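NolR (Sinorhizobium fredii, PDB 4OMZ) probably binds DNA as a dimeric winged helix-turn-helix transcription factor of the ArsR family and regulates rhizobial nodulation and symbiosis genes. Local coordinates at residues A20-A25 with Q69-T74; L32-S37 with N50-S55; E42-A47 with T80-S85. All blocks are in the same frame, centred on the assembly; numbering follows the deposited sequence.

Contact 1 of 3, residues A20-A25 with Q69-T74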
ATOM      1  N   ALA A  20       5.201   0.930   5.997  1.00 33.58           N
ATOM      2  CA  ALA A  20       5.163  -0.236   5.124  1.00 27.84           C
ATOM      3  C   ALA A  20       4.338  -1.357   5.746  1.00 28.84           C
ATOM      4  O   ALA A  20       3.742  -2.146   5.024  1.00 29.02           O
ATOM      5  CB  ALA A  20       6.570  -0.722   4.810  1.00 25.61           C
ATOM      6  N   GLY A  21       4.319  -1.448   7.075  1.00 27.84           N
ATOM      7  CA  GLY A  21       3.465  -2.426   7.739  1.00 37.95           C
ATOM      8  C   GLY A  21       1.993  -2.157   7.457  1.00 40.81           C
ATOM      9  O   GLY A  21       1.229  -3.052   7.048  1.00 42.69           O
ATOM     10  N   PHE A  22       1.604  -0.899   7.648  1.00 28.85           N
ATOM     11  CA  PHE A  22       0.243  -0.464   7.339  1.00 26.03           C
ATOM     12  C   PHE A  22      -0.139  -0.720   5.866  1.00 36.42           C
ATOM     13  O   PHE A  22      -1.169  -1.362   5.558  1.00 39.35           O
ATOM     14  CB  PHE A  22       0.119   1.017   7.683  1.00 26.35           C
ATOM     15  CG  PHE A  22      -1.028   1.711   7.021  1.00 36.00           C
ATOM     16  CD1 PHE A  22      -2.337   1.368   7.310  1.00 26.94           C
ATOM     17  CD2 PHE A  22      -0.791   2.727   6.106  1.00 36.31           C
ATOM     18  CE1 PHE A  22      -3.389   2.027   6.698  1.00 27.31           C
ATOM     19  CE2 PHE A  22      -1.838   3.390   5.491  1.00 34.60           C
ATOM     20  CZ  PHE A  22      -3.139   3.039   5.787  1.00 30.08           C
ATOM     21  N   LEU A  23       0.703  -0.238   4.953  1.00 28.69           N
ATOM     22  CA  LEU A  23       0.442  -0.403   3.524  1.00 25.69           C
ATOM     23  C   LEU A  23       0.368  -1.877   3.160  1.00 37.42           C
ATOM     24  O   LEU A  23      -0.411  -2.280   2.298  1.00 34.35           O
ATOM     25  CB  LEU A  23       1.525   0.261   2.683  1.00 24.80           C
ATOM     26  CG  LEU A  23       1.555   1.780   2.649  1.00 32.43           C
ATOM     27  CD1 LEU A  23       2.700   2.240   1.767  1.00 26.97           C
ATOM     28  CD2 LEU A  23       0.224   2.286   2.144  1.00 25.40           C
ATOM     29  N   SER A  24       1.188  -2.675   3.834  1.00 40.56           N
ATOM     30  CA  SER A  24       1.208  -4.110   3.611  1.00 35.61           C
ATOM     31  C   SER A  24      -0.136  -4.689   3.993  1.00 38.25           C
ATOM     32  O   SER A  24      -0.633  -5.595   3.324  1.00 33.98           O
ATOM     33  CB  SER A  24       2.319  -4.776   4.418  1.00 29.12           C
ATOM     34  OG  SER A  24       3.585  -4.485   3.854  1.00 37.11           O
ATOM     35  N   ALA A  25      -0.720  -4.174   5.075  1.00 37.87           N
ATOM     36  CA  ALA A  25      -2.068  -4.597   5.443  1.00 31.67           C
ATOM     37  C   ALA A  25      -3.053  -4.247   4.339  1.00 34.04           C
ATOM     38  O   ALA A  25      -4.007  -4.986   4.098  1.00 39.44           O
ATOM     39  CB  ALA A  25      -2.504  -3.970   6.745  1.00 27.55           C
ATOM     40  N   GLN A  69      -3.080  -4.522  12.209  1.00 27.30           N
ATOM     41  CA  GLN A  69      -2.753  -3.130  11.926  1.00 27.11           C
ATOM     42  C   GLN A  69      -3.825  -2.182  12.450  1.00 30.86           C
ATOM     43  O   GLN A  69      -3.852  -1.014  12.068  1.00 33.55           O
ATOM     44  CB  GLN A  69      -2.568  -2.919  10.424  1.00 34.89           C
ATOM     45  CG  GLN A  69      -1.246  -3.421   9.881  1.00 27.38           C
ATOM     46  CD  GLN A  69      -0.069  -2.632  10.400  1.00 27.79           C
ATOM     47  OE1 GLN A  69      -0.169  -1.426  10.626  1.00 30.22           O
ATOM     48  NE2 GLN A  69       1.060  -3.303  10.575  1.00 30.50           N
ATOM     49  N   ASN A  70      -4.707  -2.692  13.309  1.00 35.35           N
ATOM     50  CA  ASN A  70      -5.689  -1.857  14.004  1.00 32.43           C
ATOM     51  C   ASN A  70      -6.613  -1.121  13.036  1.00 32.10           C
ATOM     52  O   ASN A  70      -6.976   0.033  13.266  1.00 24.35           O
ATOM     53  CB  ASN A  70      -4.981  -0.854  14.916  1.00 23.20           C
ATOM     54  CG  ASN A  70      -4.188  -1.532  16.020  1.00 32.58           C
ATOM     55  OD1 ASN A  70      -4.728  -1.878  17.067  1.00 45.16           O
ATOM     56  ND2 ASN A  70      -2.898  -1.730  15.784  1.00 28.05           N
ATOM     57  N   LEU A  71      -6.981  -1.793  11.949  1.00 21.68           N
ATOM     58  CA  LEU A  71      -7.712  -1.145  10.866  1.00 27.68           C
ATOM     59  C   LEU A  71      -9.212  -1.420  10.900  1.00 28.26           C
ATOM     60  O   LEU A  71      -9.967  -0.847  10.111  1.00 24.01           O
ATOM     61  CB  LEU A  71      -7.146  -1.579   9.514  1.00 20.64           C
ATOM     62  CG  LEU A  71      -5.666  -1.256   9.288  1.00 22.39           C
ATOM     63  CD1 LEU A  71      -5.216  -1.713   7.919  1.00 20.38           C
ATOM     64  CD2 LEU A  71      -5.414   0.232   9.469  1.00 19.63           C
ATOM     65  N   VAL A  72      -9.642  -2.305  11.796  1.00 31.75           N
ATOM     66  CA  VAL A  72     -11.057  -2.639  11.894  1.00 32.64           C
ATOM     67  C   VAL A  72     -11.563  -2.634  13.325  1.00 24.01           C
ATOM     68  O   VAL A  72     -10.827  -2.920  14.267  1.00 26.25           O
ATOM     69  CB  VAL A  72     -11.375  -4.020  11.265  1.00 33.69           C
ATOM     70  CG1 VAL A  72     -11.338  -3.942   9.751  1.00 33.09           C
ATOM     71  CG2 VAL A  72     -10.423  -5.080  11.780  1.00 31.22           C
ATOM     72  N   SER A  73     -12.839  -2.305  13.466  1.00 24.46           N
ATOM     73  CA  SER A  73     -13.520  -2.331  14.743  1.00 25.54           C
ATOM     74  C   SER A  73     -14.552  -3.456  14.731  1.00 33.48           C
ATOM     75  O   SER A  73     -15.029  -3.873  13.663  1.00 36.32           O
ATOM     76  CB  SER A  73     -14.193  -0.991  15.014  1.00 29.31           C
ATOM     77  OG  SER A  73     -13.228   0.032  15.177  1.00 28.25           O
ATOM     78  N   THR A  74     -14.909  -3.936  15.914  1.00 28.56           N
ATOM     79  CA  THR A  74     -15.872  -5.017  16.021  1.00 30.50           C
ATOM     80  C   THR A  74     -16.958  -4.664  17.013  1.00 31.69           C
ATOM     81  O   THR A  74     -16.773  -3.825  17.890  1.00 38.61           O
ATOM     82  CB  THR A  74     -15.218  -6.342  16.473  1.00 31.82           C
ATOM     83  OG1 THR A  74     -14.655  -6.188  17.784  1.00 32.11           O
ATOM     84  CG2 THR A  74     -14.143  -6.788  15.493  1.00 31.02           C
TER
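Gln69 lies with its side chain against the backbone of Gly21 and Phe22 and the methyl of Ala25, where helix 10-26 passes the end of helix 56-68. Its first torsion, with CG anti to the carbonyl carbon (chi1 -77°), sets Gln69 CG against the methyl, 3.4 Å from Ala25 CB; the bend at chi2 (-67°) then lays the amide along the helix surface. Farther out, Gln69 NE2 comes 3.5 Å from Gly21 C and Gln69 OE1 3.4 Å from Phe22 CA. These are van der Waals contacts. Gly21 suits the place because, lacking a side chain, it lets a flat amide approach its backbone closely. Asn70 turns the chain: its positive phi makes it the C-prime residue of a Schellman motif, in which Leu71 N bonds to Leu66 O and Asn70 N to Arg67 O. Asparagine adopts such a phi more readily than most residues. The turn joins the probable recognition helix of the winged helix-turn-helix, helix 56-68, to the first strand of the wing, and it brings Leu71 inward. The two methyls of Leu71 divide the work. Leu71 CD1 meets Ala25 CB at 3.7 Å, while Leu71 CD2 lies at the edge of the Phe22 ring, near its plane, 3.9 Å from Phe22 CE1. The Phe22 and Leu71 side chains cross at about a right angle. A branched aliphatic residue is well placed here, as it can also touch Leu66 and Val90. Phe22, with CG anti to its own backbone nitrogen, reaches from this junction to Ile93 and to Tyr101 of the second subunit. Beyond Leu71 the chain leaves helix 10-26, and Ser73 begins the strand by backbone bonding to Ser84, while Thr74 packs on Ile81 and Tyr83.

Contact 2 of 3, residues L32-S37 with N50-S55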
ATOM      1  N   LEU A  32      -8.388  -5.124   0.140  1.00 41.40           N
ATOM      2  CA  LEU A  32      -8.866  -3.851  -0.376  1.00 41.33           C
ATOM      3  C   LEU A  32     -10.389  -3.868  -0.528  1.00 42.13           C
ATOM      4  O   LEU A  32     -11.077  -2.918  -0.126  1.00 42.14           O
ATOM      5  CB  LEU A  32      -8.188  -3.552  -1.711  1.00 41.19           C
ATOM      6  CG  LEU A  32      -7.552  -2.181  -1.906  1.00 40.53           C
ATOM      7  CD1 LEU A  32      -6.869  -1.718  -0.633  1.00 39.81           C
ATOM      8  CD2 LEU A  32      -6.548  -2.254  -3.042  1.00 40.31           C
ATOM      9  N   LEU A  33     -10.912  -4.961  -1.085  1.00 47.11           N
ATOM     10  CA  LEU A  33     -12.358  -5.130  -1.248  1.00 45.82           C
ATOM     11  C   LEU A  33     -13.069  -5.200   0.110  1.00 43.90           C
ATOM     12  O   LEU A  33     -14.140  -4.601   0.310  1.00 44.09           O
ATOM     13  CB  LEU A  33     -12.655  -6.383  -2.074  1.00 45.14           C
ATOM     14  CG  LEU A  33     -12.167  -6.333  -3.525  1.00 45.79           C
ATOM     15  CD1 LEU A  33     -12.325  -7.685  -4.195  1.00 45.56           C
ATOM     16  CD2 LEU A  33     -12.904  -5.257  -4.311  1.00 44.86           C
ATOM     17  N   ILE A  34     -12.460  -5.939   1.035  1.00 43.51           N
ATOM     18  CA  ILE A  34     -12.934  -6.028   2.409  1.00 43.51           C
ATOM     19  C   ILE A  34     -13.006  -4.646   3.067  1.00 48.07           C
ATOM     20  O   ILE A  34     -14.022  -4.291   3.647  1.00 43.38           O
ATOM     21  CB  ILE A  34     -12.033  -6.942   3.259  1.00 43.25           C
ATOM     22  CG1 ILE A  34     -12.159  -8.396   2.798  1.00 43.97           C
ATOM     23  CG2 ILE A  34     -12.381  -6.811   4.736  1.00 43.15           C
ATOM     24  CD1 ILE A  34     -11.025  -9.287   3.264  1.00 43.76           C
ATOM     25  N   LEU A  35     -11.925  -3.876   2.983  1.00 42.28           N
ATOM     26  CA  LEU A  35     -11.890  -2.555   3.611  1.00 46.17           C
ATOM     27  C   LEU A  35     -12.874  -1.588   2.966  1.00 42.33           C
ATOM     28  O   LEU A  35     -13.447  -0.742   3.644  1.00 42.46           O
ATOM     29  CB  LEU A  35     -10.476  -1.963   3.558  1.00 41.06           C
ATOM     30  CG  LEU A  35      -9.490  -2.498   4.596  1.00 40.54           C
ATOM     31  CD1 LEU A  35      -8.080  -2.079   4.260  1.00 39.78           C
ATOM     32  CD2 LEU A  35      -9.872  -2.024   5.985  1.00 40.54           C
ATOM     33  N   ASP A  36     -13.067  -1.714   1.656  1.00 49.92           N
ATOM     34  CA  ASP A  36     -14.056  -0.899   0.957  1.00 47.67           C
ATOM     35  C   ASP A  36     -15.440  -1.182   1.547  1.00 47.09           C
ATOM     36  O   ASP A  36     -16.145  -0.281   2.051  1.00 47.66           O
ATOM     37  CB  ASP A  36     -14.025  -1.197  -0.542  1.00 43.44           C
ATOM     38  CG  ASP A  36     -14.468  -0.018  -1.384  1.00 55.82           C
ATOM     39  OD1 ASP A  36     -13.801   1.036  -1.323  1.00 58.30           O
ATOM     40  OD2 ASP A  36     -15.475  -0.145  -2.112  1.00 64.16           O
ATOM     41  N   SER A  37     -15.780  -2.465   1.564  1.00 44.24           N
ATOM     42  CA  SER A  37     -17.069  -2.895   2.073  1.00 44.95           C
ATOM     43  C   SER A  37     -17.278  -2.488   3.535  1.00 44.79           C
ATOM     44  O   SER A  37     -18.335  -1.980   3.897  1.00 45.28           O
ATOM     45  CB  SER A  37     -17.198  -4.407   1.914  1.00 45.36           C
ATOM     46  OG  SER A  37     -16.883  -4.801   0.593  1.00 45.54           O
ATOM     47  N   ASN A  50     -18.980 -13.205   1.640  1.00 64.29           N
ATOM     48  CA  ASN A  50     -19.856 -13.205   0.487  1.00 62.10           C
ATOM     49  C   ASN A  50     -19.694 -12.097  -0.533  1.00 67.46           C
ATOM     50  O   ASN A  50     -19.578 -12.344  -1.737  1.00 67.57           O
ATOM     51  CB  ASN A  50     -21.248 -13.054   1.032  1.00 65.38           C
ATOM     52  CG  ASN A  50     -21.829 -14.314   1.389  1.00 83.20           C
ATOM     53  OD1 ASN A  50     -21.202 -15.363   1.206  1.00 85.16           O
ATOM     54  ND2 ASN A  50     -22.999 -14.261   2.026  1.00 88.42           N
ATOM     55  N   LYS A  51     -19.640 -10.869  -0.025  1.00 68.10           N
ATOM     56  CA  LYS A  51     -19.548  -9.699  -0.878  1.00 53.72           C
ATOM     57  C   LYS A  51     -18.193  -9.685  -1.573  1.00 48.61           C
ATOM     58  O   LYS A  51     -18.083  -9.299  -2.737  1.00 64.10           O
ATOM     59  CB  LYS A  51     -19.791  -8.428  -0.066  1.00 48.89           C
ATOM     60  CG  LYS A  51     -19.693  -7.175  -0.886  1.00 50.47           C
ATOM     61  CD  LYS A  51     -20.949  -6.333  -0.731  1.00 58.32           C
ATOM     62  CE  LYS A  51     -20.839  -5.094  -1.592  1.00 68.77           C
ATOM     63  NZ  LYS A  51     -21.643  -3.956  -1.102  1.00 71.95           N
ATOM     64  N   VAL A  52     -17.164 -10.134  -0.865  1.00 48.11           N
ATOM     65  CA  VAL A  52     -15.813 -10.113  -1.408  1.00 56.17           C
ATOM     66  C   VAL A  52     -15.548 -11.402  -2.177  1.00 56.53           C
ATOM     67  O   VAL A  52     -14.522 -11.544  -2.839  1.00 53.38           O
ATOM     68  CB  VAL A  52     -14.765  -9.945  -0.298  1.00 57.58           C
ATOM     69  CG1 VAL A  52     -14.962  -8.611   0.416  1.00 45.95           C
ATOM     70  CG2 VAL A  52     -14.855 -11.106   0.676  1.00 47.07           C
ATOM     71  N   GLY A  53     -16.486 -12.339  -2.072  1.00 66.85           N
ATOM     72  CA  GLY A  53     -16.428 -13.605  -2.781  1.00 50.41           C
ATOM     73  C   GLY A  53     -15.256 -14.491  -2.417  1.00 50.34           C
ATOM     74  O   GLY A  53     -14.466 -14.870  -3.281  1.00 68.59           O
ATOM     75  N   LEU A  54     -15.120 -14.810  -1.137  1.00 52.41           N
ATOM     76  CA  LEU A  54     -14.069 -15.724  -0.707  1.00 62.77           C
ATOM     77  C   LEU A  54     -14.573 -16.580   0.451  1.00 70.79           C
ATOM     78  O   LEU A  54     -15.622 -16.286   1.029  1.00 78.65           O
ATOM     79  CB  LEU A  54     -12.788 -14.965  -0.366  1.00 62.42           C
ATOM     80  CG  LEU A  54     -12.741 -13.960   0.776  1.00 64.93           C
ATOM     81  CD1 LEU A  54     -12.261 -14.619   1.997  1.00 70.24           C
ATOM     82  CD2 LEU A  54     -11.796 -12.841   0.440  1.00 55.95           C
ATOM     83  N   SER A  55     -13.842 -17.632   0.809  1.00 68.12           N
ATOM     84  CA  SER A  55     -14.302 -18.454   1.927  1.00 64.69           C
ATOM     85  C   SER A  55     -13.862 -17.929   3.298  1.00 70.59           C
ATOM     86  O   SER A  55     -12.915 -17.167   3.411  1.00 74.63           O
ATOM     87  CB  SER A  55     -13.796 -19.892   1.758  1.00 65.84           C
ATOM     88  OG  SER A  55     -12.386 -19.950   1.902  1.00 68.40           O
TER
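Val52 presses CG1 against Ile34 and Leu33, joining helix 29-40 to the turn of the helix-turn-helix, between helix 45-51 and helix 56-68. With chi1 at -62°, CG1 stands anti to the carbonyl carbon and faces helix 29-40, whereas CG2 takes the crowded position between backbone N and carbonyl carbon. Val52 CG1 lies 3.7 Å from Ile34 CG1 and 4.1 Å from Leu33 CB; one compact methyl thus touches two successive residues of the helix. Ile34 starts off to one side, but its CG1, beside the backbone N, carries the end of the chain nearer to the turn, and the two side chains cross obliquely. Its length also lets it reach Leu48, Leu59 and Leu66, so this isoleucine joins the helices of the DNA-binding unit. Directly after Val52, Gly53 has positive phi and is the C-prime residue of a Schellman motif with Leu54 N bonded to Ala49 O, a conformation that glycine adopts easily. Lys51 lays its aliphatic part beside helix 29-40, with CG 4.0 Å from Ser37 OG, and its chain bends at chi2 before NZ forms a salt bridge with Glu41. Serine is small enough for this buried spot, and its hydroxyl finds a partner in its own helix: Ser37 OG donates to Leu33 O at 2.8 Å, reaching that oxygen from the face opposite to Ser37 N.

Contact 3 of 3, residues E42-A47 with T80-S85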
ATOM      1  N   GLU A  42     -21.562  -2.085   8.009  1.00 54.69           N
ATOM      2  CA  GLU A  42     -21.328  -3.196   8.942  1.00 46.75           C
ATOM      3  C   GLU A  42     -21.704  -4.547   8.355  1.00 49.34           C
ATOM      4  O   GLU A  42     -22.725  -4.673   7.682  1.00 50.90           O
ATOM      5  CB  GLU A  42     -22.119  -3.031  10.240  1.00 47.18           C
ATOM      6  CG  GLU A  42     -21.670  -1.975  11.210  1.00 46.89           C
ATOM      7  CD  GLU A  42     -22.357  -2.143  12.561  1.00 60.14           C
ATOM      8  OE1 GLU A  42     -23.606  -2.059  12.612  1.00 48.10           O
ATOM      9  OE2 GLU A  42     -21.652  -2.368  13.573  1.00 53.18           O
ATOM     10  N   MET A  43     -20.891  -5.562   8.625  1.00 46.87           N
ATOM     11  CA  MET A  43     -21.191  -6.910   8.160  1.00 54.18           C
ATOM     12  C   MET A  43     -20.789  -8.004   9.133  1.00 53.76           C
ATOM     13  O   MET A  43     -19.725  -7.948   9.755  1.00 49.33           O
ATOM     14  CB  MET A  43     -20.522  -7.192   6.816  1.00 56.53           C
ATOM     15  CG  MET A  43     -21.083  -6.397   5.669  1.00 59.01           C
ATOM     16  SD  MET A  43     -20.493  -7.002   4.091  1.00 75.51           S
ATOM     17  CE  MET A  43     -20.051  -5.449   3.349  1.00 57.65           C
ATOM     18  N   ALA A  44     -21.657  -9.005   9.255  1.00 57.12           N
ATOM     19  CA  ALA A  44     -21.292 -10.215   9.958  1.00 48.35           C
ATOM     20  C   ALA A  44     -20.342 -10.941   9.026  1.00 48.23           C
ATOM     21  O   ALA A  44     -20.390 -10.745   7.813  1.00 48.29           O
ATOM     22  CB  ALA A  44     -22.504 -11.053  10.289  1.00 57.11           C
ATOM     23  N   VAL A  45     -19.491 -11.788   9.587  1.00 48.14           N
ATOM     24  CA  VAL A  45     -18.409 -12.403   8.832  1.00 55.31           C
ATOM     25  C   VAL A  45     -18.896 -13.151   7.579  1.00 66.36           C
ATOM     26  O   VAL A  45     -18.220 -13.140   6.552  1.00 80.07           O
ATOM     27  CB  VAL A  45     -17.607 -13.355   9.738  1.00 63.78           C
ATOM     28  CG1 VAL A  45     -16.473 -14.005   8.974  1.00 66.32           C
ATOM     29  CG2 VAL A  45     -17.041 -12.579  10.920  1.00 63.15           C
ATOM     30  N   GLY A  46     -20.066 -13.780   7.650  1.00 57.98           N
ATOM     31  CA  GLY A  46     -20.599 -14.506   6.504  1.00 50.49           C
ATOM     32  C   GLY A  46     -20.901 -13.642   5.293  1.00 57.28           C
ATOM     33  O   GLY A  46     -20.397 -13.887   4.181  1.00 59.32           O
ATOM     34  N   ALA A  47     -21.712 -12.613   5.523  1.00 57.55           N
ATOM     35  CA  ALA A  47     -22.095 -11.661   4.488  1.00 57.34           C
ATOM     36  C   ALA A  47     -20.852 -11.008   3.886  1.00 59.66           C
ATOM     37  O   ALA A  47     -20.796 -10.712   2.689  1.00 64.62           O
ATOM     38  CB  ALA A  47     -23.030 -10.605   5.060  1.00 49.98           C
ATOM     39  N   THR A  80     -22.661 -13.165  17.460  1.00 61.33           N
ATOM     40  CA  THR A  80     -22.396 -12.733  16.102  1.00 53.63           C
ATOM     41  C   THR A  80     -21.497 -11.512  16.160  1.00 53.79           C
ATOM     42  O   THR A  80     -21.789 -10.539  16.857  1.00 56.16           O
ATOM     43  CB  THR A  80     -23.701 -12.390  15.349  1.00 52.75           C
ATOM     44  OG1 THR A  80     -24.592 -13.511  15.395  1.00 55.84           O
ATOM     45  CG2 THR A  80     -23.414 -12.031  13.893  1.00 50.28           C
ATOM     46  N   ILE A  81     -20.397 -11.569  15.420  1.00 50.17           N
ATOM     47  CA  ILE A  81     -19.490 -10.439  15.355  1.00 47.63           C
ATOM     48  C   ILE A  81     -19.754  -9.627  14.096  1.00 52.03           C
ATOM     49  O   ILE A  81     -19.846 -10.175  12.997  1.00 58.01           O
ATOM     50  CB  ILE A  81     -18.011 -10.889  15.383  1.00 51.51           C
ATOM     51  CG1 ILE A  81     -17.728 -11.754  16.615  1.00 54.02           C
ATOM     52  CG2 ILE A  81     -17.083  -9.680  15.358  1.00 47.36           C
ATOM     53  CD1 ILE A  81     -17.846 -11.013  17.933  1.00 57.13           C
ATOM     54  N   TYR A  82     -19.890  -8.320  14.276  1.00 48.59           N
ATOM     55  CA  TYR A  82     -20.060  -7.395  13.168  1.00 42.25           C
ATOM     56  C   TYR A  82     -18.815  -6.542  13.041  1.00 36.24           C
ATOM     57  O   TYR A  82     -18.413  -5.870  13.997  1.00 35.04           O
ATOM     58  CB  TYR A  82     -21.293  -6.510  13.363  1.00 39.26           C
ATOM     59  CG  TYR A  82     -22.598  -7.266  13.255  1.00 44.73           C
ATOM     60  CD1 TYR A  82     -23.162  -7.535  12.014  1.00 55.92           C
ATOM     61  CD2 TYR A  82     -23.268  -7.703  14.388  1.00 42.41           C
ATOM     62  CE1 TYR A  82     -24.353  -8.225  11.902  1.00 58.74           C
ATOM     63  CE2 TYR A  82     -24.460  -8.396  14.287  1.00 58.58           C
ATOM     64  CZ  TYR A  82     -24.998  -8.653  13.041  1.00 67.03           C
ATOM     65  OH  TYR A  82     -26.186  -9.344  12.929  1.00 79.72           O
ATOM     66  N   TYR A  83     -18.217  -6.576  11.854  1.00 37.65           N
ATOM     67  CA  TYR A  83     -16.997  -5.837  11.563  1.00 36.77           C
ATOM     68  C   TYR A  83     -17.296  -4.528  10.850  1.00 40.33           C
ATOM     69  O   TYR A  83     -18.244  -4.439  10.070  1.00 40.52           O
ATOM     70  CB  TYR A  83     -16.055  -6.681  10.706  1.00 30.82           C
ATOM     71  CG  TYR A  83     -15.305  -7.745  11.470  1.00 36.92           C
ATOM     72  CD1 TYR A  83     -15.913  -8.946  11.811  1.00 41.08           C
ATOM     73  CD2 TYR A  83     -13.981  -7.553  11.838  1.00 40.88           C
ATOM     74  CE1 TYR A  83     -15.221  -9.925  12.503  1.00 43.15           C
ATOM     75  CE2 TYR A  83     -13.284  -8.522  12.532  1.00 41.15           C
ATOM     76  CZ  TYR A  83     -13.905  -9.705  12.861  1.00 43.26           C
ATOM     77  OH  TYR A  83     -13.203 -10.667  13.553  1.00 51.30           O
ATOM     78  N   SER A  84     -16.489  -3.511  11.127  1.00 38.40           N
ATOM     79  CA  SER A  84     -16.576  -2.256  10.390  1.00 33.64           C
ATOM     80  C   SER A  84     -15.200  -1.626  10.352  1.00 28.67           C
ATOM     81  O   SER A  84     -14.285  -2.111  11.007  1.00 34.00           O
ATOM     82  CB  SER A  84     -17.592  -1.304  11.027  1.00 26.78           C
ATOM     83  OG  SER A  84     -17.309  -1.103  12.400  1.00 26.68           O
ATOM     84  N   SER A  85     -15.037  -0.564   9.575  1.00 28.30           N
ATOM     85  CA  SER A  85     -13.810   0.212   9.649  1.00 28.94           C
ATOM     86  C   SER A  85     -14.089   1.696   9.668  1.00 27.43           C
ATOM     87  O   SER A  85     -14.720   2.235   8.760  1.00 30.63           O
ATOM     88  CB  SER A  85     -12.877  -0.107   8.486  1.00 33.79           C
ATOM     89  OG  SER A  85     -11.662   0.606   8.637  1.00 30.47           O
TER
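Tyr82 and Tyr83 both turn CG anti to their carbonyl carbons (chi1 -69° and -77°), yet as neighbours in a strand they send their rings to opposite faces of the sheet, the Tyr82 ring meeting Ala44 and the Tyr83 ring meeting Val45. The strand is the second of the wing in the winged helix-turn-helix fold, and the short stretch at Met43 adds an antiparallel partner at its edge, just before helix 45-51. Met43 and Tyr83 form a hydrogen-bonded pair: Tyr83 N donates to Met43 O at 2.9 Å, tilted from the carbonyl plane, and Met43 N donates to Tyr83 O at 3.2 Å, in the plane of the Tyr83 carbonyl. On one face, the small Ala44 lets an aromatic neighbour come close, its CB 3.7 Å from Tyr82 CE1 and 3.8 Å from Thr80 CG2. Glu42 runs on past CG as an extended chain, crossing Tyr82 at about a right angle; its OE2 forms a salt bridge with Arg75, which ties the residue just before the edge strand to strand 73-77. On the other face Tyr83 and Val45 lie side by side, pointing the same way, and Leu59 and Leu63 of helix 56-68 close in on them. The branching of Val45 serves this place well, since its CG2, anti to the carbonyl carbon, is the methyl that meets Tyr83 CE1, at 3.6 Å.

How the contacts relate
Contacts 1 and 2 are buried, each setting a helix against the chain at or just past the end of another, and both also reach the second subunit. Their chemistry differs: contact 2 is mainly apolar packing, while contact 1 adds a glutamine amide laid on a helix backbone to its apolar part. Contact 3 is partly buried, relies on backbone hydrogen bonding between strands, and no other chain of the assembly touches its segments. Contacts 2 and 3, whose centres are about 11 Å apart, share helix 45-51 and meet where Met43 CE packs on Ser37 CB. Through the wing, a hydrogen bond between Leu71 O and Ser85 OG joins contacts 1 and 3.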